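Local coordinates for protein integral membrane indolylacetylinositol arabinosyltransferase EmbC (Mycolicibacterium smegmatis, PDB 7BVE) that probably polymerises arabinose into the arabinan of the mycobacterial cell wall as an integral membrane arabinosyltransferase, and binds ethambutol, at residues E985-G997 against Y1034-W1046. Numbering follows the deposited sequence.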
loop_
_atom_site.group_PDB
_atom_site.type_symbol
_atom_site.label_atom_id
_atom_site.label_comp_id
_atom_site.label_asym_id
_atom_site.label_seq_id
_atom_site.Cartn_x
_atom_site.Cartn_y
_atom_site.Cartn_z
ATOM N N GLU A 985 -28.701 24.112 13.740
ATOM C CA GLU A 985 -28.421 25.336 14.476
ATOM C C GLU A 985 -27.082 25.880 14.003
ATOM O O GLU A 985 -26.129 25.118 13.832
ATOM C CB GLU A 985 -28.387 25.071 15.977
ATOM C CG GLU A 985 -28.304 26.308 16.818
ATOM C CD GLU A 985 -28.205 25.991 18.288
ATOM O OE1 GLU A 985 -28.070 24.802 18.629
ATOM O OE2 GLU A 985 -28.283 26.927 19.108
ATOM N N VAL A 986 -27.012 27.187 13.792
ATOM C CA VAL A 986 -25.845 27.813 13.184
ATOM C C VAL A 986 -24.754 27.955 14.237
ATOM O O VAL A 986 -24.974 28.611 15.264
ATOM C CB VAL A 986 -26.214 29.172 12.578
ATOM C CG1 VAL A 986 -25.027 29.781 11.892
ATOM C CG2 VAL A 986 -27.367 29.018 11.623
ATOM N N PRO A 987 -23.578 27.368 14.039
ATOM C CA PRO A 987 -22.519 27.460 15.042
ATOM C C PRO A 987 -21.841 28.823 15.033
ATOM O O PRO A 987 -22.024 29.640 14.134
ATOM C CB PRO A 987 -21.552 26.357 14.615
ATOM C CG PRO A 987 -21.761 26.211 13.197
ATOM C CD PRO A 987 -23.204 26.461 12.946
ATOM N N LYS A 988 -21.046 29.058 16.075
ATOM C CA LYS A 988 -20.316 30.304 16.228
ATOM C C LYS A 988 -18.811 30.130 16.259
ATOM O O LYS A 988 -18.097 31.119 16.085
ATOM C CB LYS A 988 -20.740 31.021 17.515
ATOM C CG LYS A 988 -22.171 31.465 17.529
ATOM C CD LYS A 988 -22.498 32.195 18.810
ATOM C CE LYS A 988 -23.977 32.539 18.890
ATOM N NZ LYS A 988 -24.383 33.543 17.873
ATOM N N TRP A 989 -18.313 28.918 16.477
ATOM C CA TRP A 989 -16.896 28.646 16.623
ATOM C C TRP A 989 -16.584 27.368 15.867
ATOM O O TRP A 989 -17.482 26.659 15.422
ATOM C CB TRP A 989 -16.509 28.502 18.098
ATOM C CG TRP A 989 -16.701 29.738 18.923
ATOM C CD1 TRP A 989 -17.768 30.040 19.707
ATOM C CD2 TRP A 989 -15.789 30.826 19.056
ATOM N NE1 TRP A 989 -17.585 31.255 20.309
ATOM C CE2 TRP A 989 -16.373 31.757 19.925
ATOM C CE3 TRP A 989 -14.533 31.104 18.522
ATOM C CZ2 TRP A 989 -15.746 32.938 20.270
ATOM C CZ3 TRP A 989 -13.916 32.267 18.871
ATOM C CH2 TRP A 989 -14.519 33.176 19.729
ATOM N N ARG A 990 -15.303 27.064 15.724
ATOM C CA ARG A 990 -14.885 25.792 15.160
ATOM C C ARG A 990 -13.537 25.415 15.753
ATOM O O ARG A 990 -12.651 26.260 15.853
ATOM C CB ARG A 990 -14.783 25.855 13.640
ATOM C CG ARG A 990 -14.402 24.541 13.039
ATOM C CD ARG A 990 -14.127 24.616 11.579
ATOM N NE ARG A 990 -13.489 23.382 11.150
ATOM C CZ ARG A 990 -12.994 23.178 9.934
ATOM N NH1 ARG A 990 -13.057 24.133 9.024
ATOM N NH2 ARG A 990 -12.420 22.024 9.641
ATOM N N ILE A 991 -13.381 24.155 16.147
ATOM C CA ILE A 991 -12.134 23.652 16.708
ATOM C C ILE A 991 -11.595 22.566 15.789
ATOM O O ILE A 991 -12.317 21.628 15.443
ATOM C CB ILE A 991 -12.334 23.129 18.142
ATOM C CG1 ILE A 991 -12.781 24.269 19.046
ATOM C CG2 ILE A 991 -11.061 22.562 18.685
ATOM C CD1 ILE A 991 -13.285 23.830 20.363
ATOM N N LEU A 992 -10.335 22.695 15.397
ATOM C CA LEU A 992 -9.694 21.812 14.440
ATOM C C LEU A 992 -8.580 21.022 15.116
ATOM O O LEU A 992 -8.133 21.380 16.209
ATOM C CB LEU A 992 -9.099 22.606 13.268
ATOM C CG LEU A 992 -9.975 23.327 12.253
ATOM C CD1 LEU A 992 -10.378 24.700 12.736
ATOM C CD2 LEU A 992 -9.259 23.423 10.952
ATOM N N PRO A 993 -8.118 19.924 14.504
ATOM C CA PRO A 993 -6.856 19.317 14.934
ATOM C C PRO A 993 -5.650 20.066 14.391
ATOM O O PRO A 993 -5.794 21.145 13.813
ATOM C CB PRO A 993 -6.927 17.904 14.348
ATOM C CG PRO A 993 -8.334 17.676 14.076
ATOM C CD PRO A 993 -8.895 18.986 13.687
ATOM N N ASP A 994 -4.452 19.509 14.561
ATOM C CA ASP A 994 -3.268 20.098 13.950
ATOM C C ASP A 994 -3.313 19.933 12.432
ATOM O O ASP A 994 -4.194 19.277 11.878
ATOM C CB ASP A 994 -1.997 19.486 14.528
ATOM C CG ASP A 994 -1.940 17.981 14.368
ATOM O OD1 ASP A 994 -2.965 17.355 14.034
ATOM O OD2 ASP A 994 -0.839 17.421 14.550
ATOM N N ARG A 995 -2.316 20.512 11.757
ATOM C CA ARG A 995 -2.374 20.675 10.307
ATOM C C ARG A 995 -2.287 19.340 9.578
ATOM O O ARG A 995 -3.021 19.109 8.608
ATOM C CB ARG A 995 -1.259 21.611 9.854
ATOM C CG ARG A 995 -1.258 21.909 8.376
ATOM C CD ARG A 995 -0.123 22.846 8.012
ATOM N NE ARG A 995 1.184 22.265 8.298
ATOM C CZ ARG A 995 1.832 21.441 7.481
ATOM N NH1 ARG A 995 3.017 20.964 7.827
ATOM N NH2 ARG A 995 1.297 21.097 6.319
ATOM N N PHE A 996 -1.423 18.439 10.051
ATOM C CA PHE A 996 -1.333 17.103 9.468
ATOM C C PHE A 996 -2.608 16.310 9.712
ATOM O O PHE A 996 -3.037 15.521 8.865
ATOM C CB PHE A 996 -0.140 16.347 10.050
ATOM C CG PHE A 996 1.193 16.906 9.662
ATOM C CD1 PHE A 996 1.722 16.659 8.406
ATOM C CD2 PHE A 996 1.936 17.647 10.564
ATOM C CE1 PHE A 996 2.957 17.162 8.048
ATOM C CE2 PHE A 996 3.172 18.152 10.214
ATOM C CZ PHE A 996 3.682 17.908 8.956
ATOM N N GLY A 997 -3.221 16.499 10.878
ATOM C CA GLY A 997 -4.450 15.789 11.174
ATOM C C GLY A 997 -5.650 16.403 10.485
ATOM O O GLY A 997 -6.609 15.707 10.159
ATOM N N TYR A 1034 5.698 25.798 21.932
ATOM C CA TYR A 1034 6.071 25.491 20.559
ATOM C C TYR A 1034 5.412 24.231 20.030
ATOM O O TYR A 1034 6.000 23.550 19.186
ATOM C CB TYR A 1034 7.586 25.356 20.436
ATOM C CG TYR A 1034 8.335 26.589 20.850
ATOM C CD1 TYR A 1034 8.336 27.721 20.060
ATOM C CD2 TYR A 1034 9.065 26.609 22.024
ATOM C CE1 TYR A 1034 9.019 28.846 20.444
ATOM C CE2 TYR A 1034 9.755 27.727 22.412
ATOM C CZ TYR A 1034 9.730 28.840 21.619
ATOM O OH TYR A 1034 10.419 29.957 22.012
ATOM N N ARG A 1035 4.213 23.902 20.494
ATOM C CA ARG A 1035 3.507 22.714 20.043
ATOM C C ARG A 1035 2.242 23.108 19.293
ATOM O O ARG A 1035 1.545 24.050 19.681
ATOM C CB ARG A 1035 3.163 21.801 21.223
ATOM C CG ARG A 1035 2.554 20.483 20.805
ATOM C CD ARG A 1035 2.330 19.551 21.948
ATOM N NE ARG A 1035 3.569 18.998 22.475
ATOM C CZ ARG A 1035 4.184 17.941 21.960
ATOM N NH1 ARG A 1035 5.302 17.495 22.510
ATOM N NH2 ARG A 1035 3.685 17.332 20.896
ATOM N N ASP A 1036 1.967 22.392 18.204
ATOM C CA ASP A 1036 0.761 22.561 17.399
ATOM C C ASP A 1036 -0.325 21.666 17.984
ATOM O O ASP A 1036 -0.394 20.474 17.691
ATOM C CB ASP A 1036 1.048 22.202 15.948
ATOM C CG ASP A 1036 -0.034 22.668 15.002
ATOM O OD1 ASP A 1036 -1.000 23.317 15.453
ATOM O OD2 ASP A 1036 0.082 22.381 13.795
ATOM N N TRP A 1037 -1.187 22.246 18.814
ATOM C CA TRP A 1037 -2.287 21.484 19.385
ATOM C C TRP A 1037 -3.485 21.399 18.451
ATOM O O TRP A 1037 -4.282 20.466 18.570
ATOM C CB TRP A 1037 -2.726 22.107 20.709
ATOM C CG TRP A 1037 -3.347 23.456 20.567
ATOM C CD1 TRP A 1037 -2.706 24.647 20.583
ATOM C CD2 TRP A 1037 -4.738 23.750 20.393
ATOM N NE1 TRP A 1037 -3.606 25.669 20.425
ATOM C CE2 TRP A 1037 -4.861 25.141 20.305
ATOM C CE3 TRP A 1037 -5.893 22.964 20.298
ATOM C CZ2 TRP A 1037 -6.088 25.769 20.125
ATOM C CZ3 TRP A 1037 -7.105 23.588 20.125
ATOM C CH2 TRP A 1037 -7.197 24.974 20.040
ATOM N N GLY A 1038 -3.628 22.347 17.548
ATOM C CA GLY A 1038 -4.808 22.514 16.737
ATOM C C GLY A 1038 -5.008 23.993 16.451
ATOM O O GLY A 1038 -4.046 24.760 16.507
ATOM N N SER A 1039 -6.251 24.376 16.169
ATOM C CA SER A 1039 -6.552 25.775 15.915
ATOM C C SER A 1039 -8.020 26.059 16.193
ATOM O O SER A 1039 -8.824 25.139 16.293
ATOM C CB SER A 1039 -6.191 26.172 14.482
ATOM O OG SER A 1039 -6.910 25.426 13.531
ATOM N N LEU A 1040 -8.342 27.342 16.326
ATOM C CA LEU A 1040 -9.674 27.843 16.623
ATOM C C LEU A 1040 -10.071 28.880 15.580
ATOM O O LEU A 1040 -9.231 29.634 15.093
ATOM C CB LEU A 1040 -9.709 28.469 18.016
ATOM C CG LEU A 1040 -11.006 29.047 18.568
ATOM C CD1 LEU A 1040 -12.029 27.962 18.776
ATOM C CD2 LEU A 1040 -10.751 29.791 19.844
ATOM N N GLN A 1041 -11.357 28.912 15.227
ATOM C CA GLN A 1041 -11.870 29.861 14.249
ATOM C C GLN A 1041 -13.152 30.503 14.752
ATOM O O GLN A 1041 -13.894 29.917 15.538
ATOM C CB GLN A 1041 -12.147 29.191 12.906
ATOM C CG GLN A 1041 -10.928 28.703 12.197
ATOM C CD GLN A 1041 -11.257 28.064 10.885
ATOM O OE1 GLN A 1041 -12.419 27.936 10.526
ATOM N NE2 GLN A 1041 -10.236 27.656 10.154
ATOM N N ARG A 1042 -13.409 31.723 14.285
ATOM C CA ARG A 1042 -14.706 32.376 14.421
ATOM C C ARG A 1042 -15.494 32.113 13.154
ATOM O O ARG A 1042 -14.916 32.062 12.068
ATOM C CB ARG A 1042 -14.575 33.883 14.630
ATOM C CG ARG A 1042 -14.111 34.295 15.984
ATOM C CD ARG A 1042 -13.925 35.790 16.098
ATOM N NE ARG A 1042 -12.785 36.232 15.306
ATOM C CZ ARG A 1042 -12.457 37.502 15.110
ATOM N NH1 ARG A 1042 -13.182 38.468 15.656
ATOM N NH2 ARG A 1042 -11.405 37.809 14.363
ATOM N N LEU A 1043 -16.799 31.950 13.283
ATOM C CA LEU A 1043 -17.666 31.786 12.128
ATOM C C LEU A 1043 -18.640 32.956 12.076
ATOM O O LEU A 1043 -19.430 33.151 13.001
ATOM C CB LEU A 1043 -18.397 30.450 12.191
ATOM C CG LEU A 1043 -17.501 29.215 12.127
ATOM C CD1 LEU A 1043 -18.329 27.969 12.241
ATOM C CD2 LEU A 1043 -16.686 29.174 10.872
ATOM N N THR A 1044 -18.573 33.732 11.000
ATOM C CA THR A 1044 -19.331 34.958 10.854
ATOM C C THR A 1044 -20.311 34.820 9.698
ATOM O O THR A 1044 -19.920 34.343 8.626
ATOM C CB THR A 1044 -18.385 36.137 10.592
ATOM O OG1 THR A 1044 -17.384 36.187 11.614
ATOM C CG2 THR A 1044 -19.141 37.450 10.592
ATOM N N PRO A 1045 -21.574 35.198 9.862
ATOM C CA PRO A 1045 -22.515 35.092 8.749
ATOM C C PRO A 1045 -22.247 36.143 7.689
ATOM O O PRO A 1045 -21.734 37.224 7.974
ATOM C CB PRO A 1045 -23.872 35.332 9.418
ATOM C CG PRO A 1045 -23.650 35.071 10.848
ATOM C CD PRO A 1045 -22.264 35.526 11.115
ATOM N N TRP A 1046 -22.598 35.809 6.445
ATOM C CA TRP A 1046 -22.533 36.808 5.385
ATOM C C TRP A 1046 -23.625 37.854 5.550
ATOM O O TRP A 1046 -23.379 39.049 5.361
ATOM C CB TRP A 1046 -22.649 36.167 4.007
ATOM C CG TRP A 1046 -21.538 35.294 3.595
ATOM C CD1 TRP A 1046 -21.558 33.950 3.507
ATOM C CD2 TRP A 1046 -20.231 35.702 3.208
ATOM N NE1 TRP A 1046 -20.350 33.480 3.078
ATOM C CE2 TRP A 1046 -19.512 34.541 2.891
ATOM C CE3 TRP A 1046 -19.595 36.939 3.096
ATOM C CZ2 TRP A 1046 -18.192 34.576 2.472
ATOM C CZ3 TRP A 1046 -18.286 36.972 2.685
ATOM C CH2 TRP A 1046 -17.597 35.799 2.375
#
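Trp989 reaches across to the neighbouring strand with its six-membered ring, which lies obliquely against two side chains, with CZ3 3.5 Å from Arg1042 CG and CE3 4.0 Å from Leu1040 CD1. With chi1 at -64° its CG sits beside the backbone N, and the indole slants across toward Leu1040 and Arg1042. The Leu1040 methyl CD1 is the bump that fills the hollow between this ring and Ile991, whose CG1 it meets at 3.8 Å. Further along the same face, Ile991 CG2 comes up to the edge of the Trp1037 ring, near its plane.

On the face of Arg990, Leu992, Ser1039 and Gln1041, the extended Arg990 and Gln1041 chains run side by side, their flat ends turned 77° apart. Leu992 CG packs 3.4 Å above the guanidinium plane, toward its rim, while Ser1039 OG lies against the Leu992 side chain, 3.6 Å from both its CB and CD1. Leu1043 CD1 touches Pro987 CG, 4.0 Å away, and also lies near Trp989 O.

Beneath these side chains Arg990 and Gln1041 form a hydrogen-bonded pair, Gln1041 N reaching Arg990 O at 3.0 Å. Gly1038 CA makes a CA-H...O contact to Pro993 O. Asp994 then N-caps the helix that follows, through a weak bond from Gly997 N. Strand 1020-1029 flanks 1039-1045, and 961-963 runs parallel beside 989-992, making this antiparallel pairing the interior of a mixed beta-sheet in the EmbC C-terminal domain.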